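Local coordinates for protein branched-chain alpha-ketoacid decarboxylase (Lactococcus lactis, PDB 2VBF) that probably decarboxylates branched-chain and aromatic alpha-keto acids to aldehydes, using thiamine diphosphate and one magnesium ion per subunit, at residues T85-A90 with G243-V248; K322-N327 with I332-V337; S392-V397 with E534-V539. All blocks are in the same frame, centred on the assembly; numbering follows the deposited sequence.

Contact 1 of 3, residues T85-A90 with G243-V248; sequences TKKAAA and GLEKTV
Lys87 and Glu245 come at each other from opposite directions, and their charged ends close a salt bridge of 2.8 Å between Lys87 NZ and Glu245 OE2. The ammonium group approaches the syn lone pair of OE2, the side on which the other carboxylate oxygen lies, which brings Glu245 OE1 to 3.3 Å from Lys87 NZ. Lys87 bends at its second torsion (chi2 -55°) and runs straight from there on. In doing so it lays its methylenes alongside the backbone of Gly243, with Lys87 CE 3.6 Å from Gly243 CA.

The bridge joins two domains of a thiamine diphosphate enzyme: Lys87, with positive phi, follows helix 72-86 of the N-terminal domain, while Glu245 opens helix 245-255 of the central domain just after the N-cap residue Leu244. Gly243 ends the preceding helix 237-241 in a Schellman motif, with the positive phi that glycine tolerates well. A CB here would point at the lysine and stand only 3.1 Å from Lys87 CG, so the close pass of the side chain also suits a glycine.

Lys87 NZ has further hydrogen bonds to the carbonyl oxygens of Arg84 and Ile240, near the C-terminal ends of helices 72-86 and 237-241. With the carboxylate they make three acceptors round one ammonium group, and the two helix ends would be expected to favour its positive charge.

Contact 2 of 3, residues K322-N327 with I332-V337; sequences KMISLN and IIFNKV
With CG anti to its carbonyl carbon (chi1 -56°), Phe334 turns its ring toward Ile324, whose CG1 takes the same setting (chi1 -69°) and comes over one face of the ring. The two residues sit at the open end of an antiparallel beta hairpin: strand 323-326 is the last parallel strand of the central domain's sheet, and 331-333 and then 336-338 add on antiparallel at that edge. Ile324 CG1 makes a CH-pi contact 4.1 Å from the Phe334 ring centroid, 21° off the normal, and Ile324 CD1 lies 3.8 Å from Phe334 CE2. At the ring's edge is the backbone of Lys322, and Ser224 of helix 212-227 also touches the phenylalanine. Replacing Phe334 by an alanine takes away the ring, which would probably leave Ile324 CG1 and CD1 without their cover on that side and open a gap beside the Lys322 backbone.

Ser325 and Ile332 form a hydrogen-bonded pair, Ser325 N to Ile332 O at 3.0 Å and Ile332 N to Ser325 O at 2.9 Å. The next bond, Phe334 N to Met323 O at 2.9 Å, closes the pairing where a type I' turn from Ile333 to Lys336 begins. A water accepts from Asn335 N at 2.9 Å and lies 3.0 Å from Met323 O, to which it can donate.

Contact 3 of 3, residues S392-V397 with E534-V539; sequences SNETIV and EAQADV
Gln536 meets Glu394 through its side-chain amide, and the segment that carries it, the end of helix 525-537, begins with residues that face other partners. Glu534 forms a salt bridge through OE2 with Lys520 NZ, and its carbonyl oxygen accepts Asp538 N at 3.1 Å. Ala535 rests on Tyr543 of strand 542-548 and offers its carbonyl oxygen to Arg445 NH1.

Then comes Gln536. Its chain bends at the second torsion (chi2 -79°), bringing the amide round to the strand, while Glu394 comes from the opposite direction with its chain extended beyond CG. Amide and carboxylate planes are only 8° apart, nearly coplanar. As modelled, Gln536 NE2 is placed to donate to Glu394 OE2, but the 2.3 Å between them is too short to be trusted; Gln536 OE1 lies 2.8 Å from that same Glu394 OE2, so the turn of the amide is not secure. The other carboxylate oxygen, Glu394 OE1, has a hydrogen bond from Gln391 N.

This is the C-terminal cofactor-binding domain, a parallel six-stranded sheet flanked by helices. Helix 525-537 makes the beta-alpha-beta crossover between strands 517-522 and 542-548, yet Gln536 reaches as far as strand 394-398, near the sheet's other edge. Leu447, on the neighbouring strand 445-451, touches both Glu394 and Gln536, so the buried polar pair has an apolar neighbour.

Beyond Ala537 the helix ends. Asp538 is the first residue to leave helical geometry, and its OD2 takes a salt bridge from Arg541 NE and a hydrogen bond with Tyr543 OH. Val539 N follows with a weak bond to Ala537 O, 3.2 Å long.

The three contacts sample the three domains and follow one another along the chain without touching. Contact 1 lies between the other two: its centre is 24 Å from that of contact 2 and 21 Å from that of contact 3, while the centres of contacts 2 and 3 are 39 Å apart. Nearest atoms of contacts 1 and 3 come within about 5 Å, and Thr85 OG1 hydrogen-bonds to Ser437 OG on helix 430-440 of the C-terminal domain. None of the three lies at a cofactor. Helix 72-86, ending at contact 1, starts at pocket residue Glu72; strand 394-398 of contact 3 leads to Thr402, which probably serves a different cofactor pocket, as in this family, where each lies between two subunits.

Contact 1 of 3, residues T85-A90 with G243-V248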
loop_
_atom_site.group_PDB
_atom_site.type_symbol
_atom_site.label_atom_id
_atom_site.label_comp_id
_atom_site.label_asym_id
_atom_site.label_seq_id
_atom_site.Cartn_x
_atom_site.Cartn_y
_atom_site.Cartn_z
ATOM N N THR A 85 -15.857 0.934 -15.370
ATOM C CA THR A 85 -17.225 0.580 -15.705
ATOM C C THR A 85 -18.192 1.768 -15.639
ATOM O O THR A 85 -19.002 1.960 -16.565
ATOM C CB THR A 85 -17.679 -0.587 -14.819
ATOM O OG1 THR A 85 -16.988 -1.765 -15.253
ATOM C CG2 THR A 85 -19.185 -0.833 -14.933
ATOM N N LYS A 86 -18.090 2.552 -14.566
ATOM C CA LYS A 86 -18.931 3.745 -14.345
ATOM C C LYS A 86 -18.455 4.947 -15.159
ATOM O O LYS A 86 -19.247 5.861 -15.438
ATOM C CB LYS A 86 -18.956 4.110 -12.853
ATOM C CG LYS A 86 -20.220 4.856 -12.394
ATOM C CD LYS A 86 -21.348 3.866 -12.100
ATOM C CE LYS A 86 -22.591 4.542 -11.560
ATOM N NZ LYS A 86 -23.685 3.563 -11.412
ATOM N N LYS A 87 -17.165 4.945 -15.523
ATOM C CA LYS A 87 -16.518 5.987 -16.345
ATOM C C LYS A 87 -16.182 7.267 -15.546
ATOM O O LYS A 87 -15.800 8.305 -16.105
ATOM C CB LYS A 87 -17.322 6.264 -17.640
ATOM C CG LYS A 87 -17.654 4.994 -18.446
ATOM C CD LYS A 87 -16.407 4.172 -18.791
ATOM C CE LYS A 87 -16.747 2.906 -19.561
ATOM N NZ LYS A 87 -15.526 2.183 -19.955
ATOM N N ALA A 88 -16.303 7.150 -14.226
ATOM C CA ALA A 88 -15.776 8.109 -13.264
ATOM C C ALA A 88 -15.763 7.423 -11.905
ATOM O O ALA A 88 -16.558 6.523 -11.665
ATOM C CB ALA A 88 -16.624 9.397 -13.223
ATOM N N ALA A 89 -14.861 7.844 -11.022
ATOM C CA ALA A 89 -14.831 7.302 -9.659
ATOM C C ALA A 89 -14.216 8.271 -8.667
ATOM O O ALA A 89 -13.529 9.211 -9.047
ATOM C CB ALA A 89 -14.066 5.988 -9.637
ATOM N N ALA A 90 -14.473 8.022 -7.390
ATOM C CA ALA A 90 -13.849 8.769 -6.300
ATOM C C ALA A 90 -13.568 7.900 -5.077
ATOM O O ALA A 90 -14.327 6.974 -4.734
ATOM C CB ALA A 90 -14.718 9.981 -5.903
ATOM N N GLY A 243 -15.246 5.893 -22.157
ATOM C CA GLY A 243 -16.547 5.249 -22.327
ATOM C C GLY A 243 -17.030 5.277 -23.776
ATOM O O GLY A 243 -18.226 5.448 -24.037
ATOM N N LEU A 244 -16.100 5.111 -24.712
ATOM C CA LEU A 244 -16.390 5.155 -26.148
ATOM C C LEU A 244 -16.592 3.769 -26.765
ATOM O O LEU A 244 -16.713 3.642 -27.990
ATOM C CB LEU A 244 -15.268 5.901 -26.881
ATOM C CG LEU A 244 -15.268 7.419 -26.682
ATOM C CD1 LEU A 244 -13.942 8.013 -27.096
ATOM C CD2 LEU A 244 -16.419 8.059 -27.476
ATOM N N GLU A 245 -16.663 2.721 -25.942
ATOM C CA GLU A 245 -16.790 1.362 -26.476
ATOM C C GLU A 245 -18.027 1.196 -27.352
ATOM O O GLU A 245 -17.938 0.638 -28.455
ATOM C CB GLU A 245 -16.822 0.300 -25.375
ATOM C CG GLU A 245 -15.582 0.261 -24.469
ATOM C CD GLU A 245 -15.832 0.973 -23.142
ATOM O OE1 GLU A 245 -16.302 2.130 -23.181
ATOM O OE2 GLU A 245 -15.583 0.378 -22.065
ATOM N N LYS A 246 -19.176 1.645 -26.863
ATOM C CA LYS A 246 -20.418 1.461 -27.626
ATOM C C LYS A 246 -20.381 2.244 -28.937
ATOM O O LYS A 246 -20.945 1.813 -29.936
ATOM C CB LYS A 246 -21.635 1.873 -26.796
ATOM C CG LYS A 246 -21.880 0.986 -25.594
ATOM C CD LYS A 246 -22.304 -0.410 -25.998
ATOM C CE LYS A 246 -22.496 -1.316 -24.794
ATOM N NZ LYS A 246 -23.593 -0.826 -23.940
ATOM N N THR A 247 -19.706 3.387 -28.920
ATOM C CA THR A 247 -19.536 4.247 -30.101
ATOM C C THR A 247 -18.702 3.541 -31.179
ATOM O O THR A 247 -19.087 3.492 -32.352
ATOM C CB THR A 247 -18.877 5.591 -29.693
ATOM O OG1 THR A 247 -19.746 6.298 -28.790
ATOM C CG2 THR A 247 -18.582 6.478 -30.900
ATOM N N VAL A 248 -17.567 2.983 -30.775
ATOM C CA VAL A 248 -16.721 2.217 -31.692
ATOM C C VAL A 248 -17.418 0.941 -32.198
ATOM O O VAL A 248 -17.331 0.610 -33.386
ATOM C CB VAL A 248 -15.362 1.863 -31.025
ATOM C CG1 VAL A 248 -14.491 1.023 -31.961
ATOM C CG2 VAL A 248 -14.644 3.129 -30.608
#

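Contact 2 of 3, residues K322-N327 with I332-V337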
loop_
_atom_site.group_PDB
_atom_site.type_symbol
_atom_site.label_atom_id
_atom_site.label_comp_id
_atom_site.label_asym_id
_atom_site.label_seq_id
_atom_site.Cartn_x
_atom_site.Cartn_y
_atom_site.Cartn_z
ATOM N N LYS A 322 1.296 3.345 -43.340
ATOM C CA LYS A 322 -0.049 2.940 -43.735
ATOM C C LYS A 322 -1.065 3.197 -42.617
ATOM O O LYS A 322 -2.136 2.590 -42.613
ATOM C CB LYS A 322 -0.063 1.438 -44.062
ATOM C CG LYS A 322 0.892 0.990 -45.149
ATOM C CD LYS A 322 0.919 -0.539 -45.243
ATOM C CE LYS A 322 2.222 -1.058 -45.879
ATOM N NZ LYS A 322 2.083 -1.477 -47.305
ATOM N N MET A 323 -0.749 4.103 -41.691
ATOM C CA MET A 323 -1.518 4.214 -40.447
ATOM C C MET A 323 -1.986 5.626 -40.139
ATOM O O MET A 323 -1.259 6.592 -40.378
ATOM C CB MET A 323 -0.649 3.728 -39.288
ATOM C CG MET A 323 -1.343 3.691 -37.921
ATOM S SD MET A 323 -0.189 3.307 -36.594
ATOM C CE MET A 323 0.118 1.560 -36.901
ATOM N N ILE A 324 -3.207 5.727 -39.616
ATOM C CA ILE A 324 -3.650 6.893 -38.855
ATOM C C ILE A 324 -3.893 6.400 -37.424
ATOM O O ILE A 324 -4.729 5.519 -37.202
ATOM C CB ILE A 324 -4.930 7.504 -39.439
ATOM C CG1 ILE A 324 -4.638 8.157 -40.792
ATOM C CG2 ILE A 324 -5.528 8.555 -38.489
ATOM C CD1 ILE A 324 -5.851 8.510 -41.573
ATOM N N SER A 325 -3.135 6.931 -36.467
ATOM C CA SER A 325 -3.345 6.617 -35.057
ATOM C C SER A 325 -3.875 7.860 -34.346
ATOM O O SER A 325 -3.418 8.978 -34.608
ATOM C CB SER A 325 -2.067 6.089 -34.389
ATOM O OG SER A 325 -1.063 7.078 -34.279
ATOM N N LEU A 326 -4.862 7.646 -33.485
ATOM C CA LEU A 326 -5.437 8.684 -32.652
ATOM C C LEU A 326 -5.300 8.261 -31.191
ATOM O O LEU A 326 -5.695 7.151 -30.818
ATOM C CB LEU A 326 -6.912 8.883 -32.992
ATOM C CG LEU A 326 -7.209 9.256 -34.449
ATOM C CD1 LEU A 326 -8.713 9.324 -34.670
ATOM C CD2 LEU A 326 -6.529 10.567 -34.813
ATOM N N ASN A 327 -4.713 9.147 -30.392
ATOM C CA ASN A 327 -4.569 8.958 -28.954
ATOM C C ASN A 327 -5.025 10.229 -28.267
ATOM O O ASN A 327 -5.154 11.263 -28.913
ATOM C CB ASN A 327 -3.107 8.666 -28.591
ATOM C CG ASN A 327 -2.698 7.242 -28.903
ATOM O OD1 ASN A 327 -2.146 6.952 -29.972
ATOM N ND2 ASN A 327 -2.973 6.339 -27.968
ATOM N N ILE A 332 -1.100 10.584 -35.242
ATOM C CA ILE A 332 -0.069 10.443 -36.267
ATOM C C ILE A 332 -0.790 10.065 -37.556
ATOM O O ILE A 332 -1.344 8.966 -37.658
ATOM C CB ILE A 332 0.990 9.360 -35.944
ATOM C CG1 ILE A 332 1.472 9.432 -34.491
ATOM C CG2 ILE A 332 2.187 9.479 -36.900
ATOM C CD1 ILE A 332 2.350 10.577 -34.189
ATOM N N ILE A 333 -0.802 10.993 -38.511
ATOM C CA ILE A 333 -1.528 10.831 -39.773
ATOM C C ILE A 333 -0.488 10.526 -40.839
ATOM O O ILE A 333 0.160 11.436 -41.361
ATOM C CB ILE A 333 -2.317 12.100 -40.178
ATOM C CG1 ILE A 333 -3.170 12.620 -39.020
ATOM C CG2 ILE A 333 -3.199 11.826 -41.385
ATOM C CD1 ILE A 333 -2.403 13.455 -38.051
ATOM N N PHE A 334 -0.304 9.245 -41.140
ATOM C CA PHE A 334 0.722 8.828 -42.092
ATOM C C PHE A 334 2.040 9.555 -41.801
ATOM O O PHE A 334 2.603 10.233 -42.670
ATOM C CB PHE A 334 0.243 9.068 -43.531
ATOM C CG PHE A 334 -1.055 8.384 -43.846
ATOM C CD1 PHE A 334 -1.150 7.004 -43.769
ATOM C CD2 PHE A 334 -2.188 9.113 -44.195
ATOM C CE1 PHE A 334 -2.349 6.351 -44.048
ATOM C CE2 PHE A 334 -3.387 8.470 -44.466
ATOM C CZ PHE A 334 -3.465 7.083 -44.393
ATOM N N ASN A 335 2.489 9.429 -40.551
ATOM C CA ASN A 335 3.774 9.958 -40.056
ATOM C C ASN A 335 3.793 11.426 -39.668
ATOM O O ASN A 335 4.761 11.862 -39.065
ATOM C CB ASN A 335 4.927 9.742 -41.051
ATOM C CG ASN A 335 5.110 8.286 -41.422
ATOM O OD1 ASN A 335 5.285 7.432 -40.550
ATOM N ND2 ASN A 335 5.066 7.994 -42.720
ATOM N N LYS A 336 2.733 12.169 -39.976
ATOM C CA LYS A 336 2.640 13.572 -39.576
ATOM C C LYS A 336 2.037 13.636 -38.176
ATOM O O LYS A 336 0.879 13.275 -37.984
ATOM C CB LYS A 336 1.769 14.365 -40.553
ATOM C CG LYS A 336 1.708 15.873 -40.266
ATOM C CD LYS A 336 0.358 16.478 -40.662
ATOM C CE LYS A 336 0.255 17.936 -40.235
ATOM N NZ LYS A 336 -1.156 18.397 -40.135
ATOM N N VAL A 337 2.821 14.106 -37.206
ATOM C CA VAL A 337 2.350 14.215 -35.826
ATOM C C VAL A 337 1.466 15.446 -35.687
ATOM O O VAL A 337 1.820 16.533 -36.160
ATOM C CB VAL A 337 3.512 14.309 -34.810
ATOM C CG1 VAL A 337 2.971 14.460 -33.387
ATOM C CG2 VAL A 337 4.414 13.096 -34.907
HETATM O O HOH W 1 1.281 7.238 -39.010
#

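Contact 3 of 3, residues S392-V397 with E534-V539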
loop_
_atom_site.group_PDB
_atom_site.type_symbol
_atom_site.label_atom_id
_atom_site.label_comp_id
_atom_site.label_asym_id
_atom_site.label_seq_id
_atom_site.Cartn_x
_atom_site.Cartn_y
_atom_site.Cartn_z
ATOM N N SER A 392 -23.280 -13.802 -22.195
ATOM C CA SER A 392 -23.461 -12.386 -22.507
ATOM C C SER A 392 -23.689 -11.566 -21.231
ATOM O O SER A 392 -24.089 -12.110 -20.189
ATOM C CB SER A 392 -24.654 -12.208 -23.445
ATOM O OG SER A 392 -25.839 -12.684 -22.830
ATOM N N ASN A 393 -23.448 -10.258 -21.322
ATOM C CA ASN A 393 -23.601 -9.322 -20.205
ATOM C C ASN A 393 -22.827 -9.747 -18.948
ATOM O O ASN A 393 -23.338 -9.665 -17.832
ATOM C CB ASN A 393 -25.090 -9.098 -19.869
ATOM C CG ASN A 393 -25.336 -7.835 -18.998
ATOM O OD1 ASN A 393 -24.623 -6.820 -19.092
ATOM N ND2 ASN A 393 -26.368 -7.899 -18.163
ATOM N N GLU A 394 -21.605 -10.223 -19.143
ATOM C CA GLU A 394 -20.686 -10.501 -18.026
ATOM C C GLU A 394 -19.437 -9.657 -18.146
ATOM O O GLU A 394 -19.114 -9.170 -19.226
ATOM C CB GLU A 394 -20.255 -11.965 -18.018
ATOM C CG GLU A 394 -21.356 -12.934 -17.687
ATOM C CD GLU A 394 -20.878 -14.377 -17.655
ATOM O OE1 GLU A 394 -19.926 -14.741 -18.383
ATOM O OE2 GLU A 394 -21.468 -15.155 -16.916
ATOM N N THR A 395 -18.743 -9.496 -17.022
ATOM C CA THR A 395 -17.444 -8.837 -16.999
ATOM C C THR A 395 -16.427 -9.849 -16.470
ATOM O O THR A 395 -16.605 -10.389 -15.365
ATOM C CB THR A 395 -17.460 -7.541 -16.148
ATOM O OG1 THR A 395 -18.409 -6.614 -16.697
ATOM C CG2 THR A 395 -16.077 -6.878 -16.141
ATOM N N ILE A 396 -15.403 -10.127 -17.279
ATOM C CA ILE A 396 -14.295 -11.006 -16.885
ATOM C C ILE A 396 -13.154 -10.140 -16.370
ATOM O O ILE A 396 -12.713 -9.215 -17.050
ATOM C CB ILE A 396 -13.805 -11.896 -18.047
ATOM C CG1 ILE A 396 -14.858 -12.970 -18.384
ATOM C CG2 ILE A 396 -12.477 -12.564 -17.686
ATOM C CD1 ILE A 396 -14.381 -14.033 -19.392
ATOM N N VAL A 397 -12.689 -10.435 -15.163
ATOM C CA VAL A 397 -11.571 -9.697 -14.565
ATOM C C VAL A 397 -10.452 -10.707 -14.337
ATOM O O VAL A 397 -10.684 -11.771 -13.749
ATOM C CB VAL A 397 -11.982 -9.007 -13.242
ATOM C CG1 VAL A 397 -10.860 -8.094 -12.734
ATOM C CG2 VAL A 397 -13.300 -8.242 -13.381
ATOM N N GLU A 534 -23.645 -23.982 -11.804
ATOM C CA GLU A 534 -24.300 -23.741 -10.519
ATOM C C GLU A 534 -24.186 -22.256 -10.172
ATOM O O GLU A 534 -25.189 -21.597 -9.871
ATOM C CB GLU A 534 -23.625 -24.621 -9.452
ATOM C CG GLU A 534 -24.165 -24.537 -8.028
ATOM C CD GLU A 534 -23.279 -25.286 -7.022
ATOM O OE1 GLU A 534 -22.278 -25.907 -7.447
ATOM O OE2 GLU A 534 -23.581 -25.245 -5.812
ATOM N N ALA A 535 -22.961 -21.738 -10.233
ATOM C CA ALA A 535 -22.687 -20.320 -9.938
ATOM C C ALA A 535 -23.465 -19.390 -10.870
ATOM O O ALA A 535 -24.181 -18.492 -10.403
ATOM C CB ALA A 535 -21.180 -20.035 -10.033
ATOM N N GLN A 536 -23.352 -19.622 -12.176
ATOM C CA GLN A 536 -24.045 -18.797 -13.178
ATOM C C GLN A 536 -25.564 -18.768 -13.006
ATOM O O GLN A 536 -26.202 -17.734 -13.200
ATOM C CB GLN A 536 -23.718 -19.291 -14.583
ATOM C CG GLN A 536 -22.296 -19.026 -14.985
ATOM C CD GLN A 536 -22.075 -17.601 -15.409
ATOM O OE1 GLN A 536 -22.719 -16.676 -14.908
ATOM N NE2 GLN A 536 -21.152 -17.408 -16.340
ATOM N N ALA A 537 -26.135 -19.913 -12.651
ATOM C CA ALA A 537 -27.579 -20.025 -12.416
ATOM C C ALA A 537 -28.032 -19.224 -11.201
ATOM O O ALA A 537 -29.083 -18.585 -11.225
ATOM C CB ALA A 537 -27.965 -21.497 -12.250
ATOM N N ASP A 538 -27.224 -19.248 -10.144
ATOM C CA ASP A 538 -27.578 -18.651 -8.863
ATOM C C ASP A 538 -27.051 -17.218 -8.803
ATOM O O ASP A 538 -25.956 -16.965 -8.303
ATOM C CB ASP A 538 -26.995 -19.518 -7.741
ATOM C CG ASP A 538 -27.287 -18.991 -6.351
ATOM O OD1 ASP A 538 -28.166 -18.123 -6.160
ATOM O OD2 ASP A 538 -26.602 -19.467 -5.426
ATOM N N VAL A 539 -27.847 -16.286 -9.311
ATOM C CA VAL A 539 -27.450 -14.869 -9.393
ATOM C C VAL A 539 -27.522 -14.108 -8.059
ATOM O O VAL A 539 -27.062 -12.967 -7.970
ATOM C CB VAL A 539 -28.299 -14.112 -10.453
ATOM C CG1 VAL A 539 -28.183 -14.781 -11.811
ATOM C CG2 VAL A 539 -29.770 -14.013 -10.003
#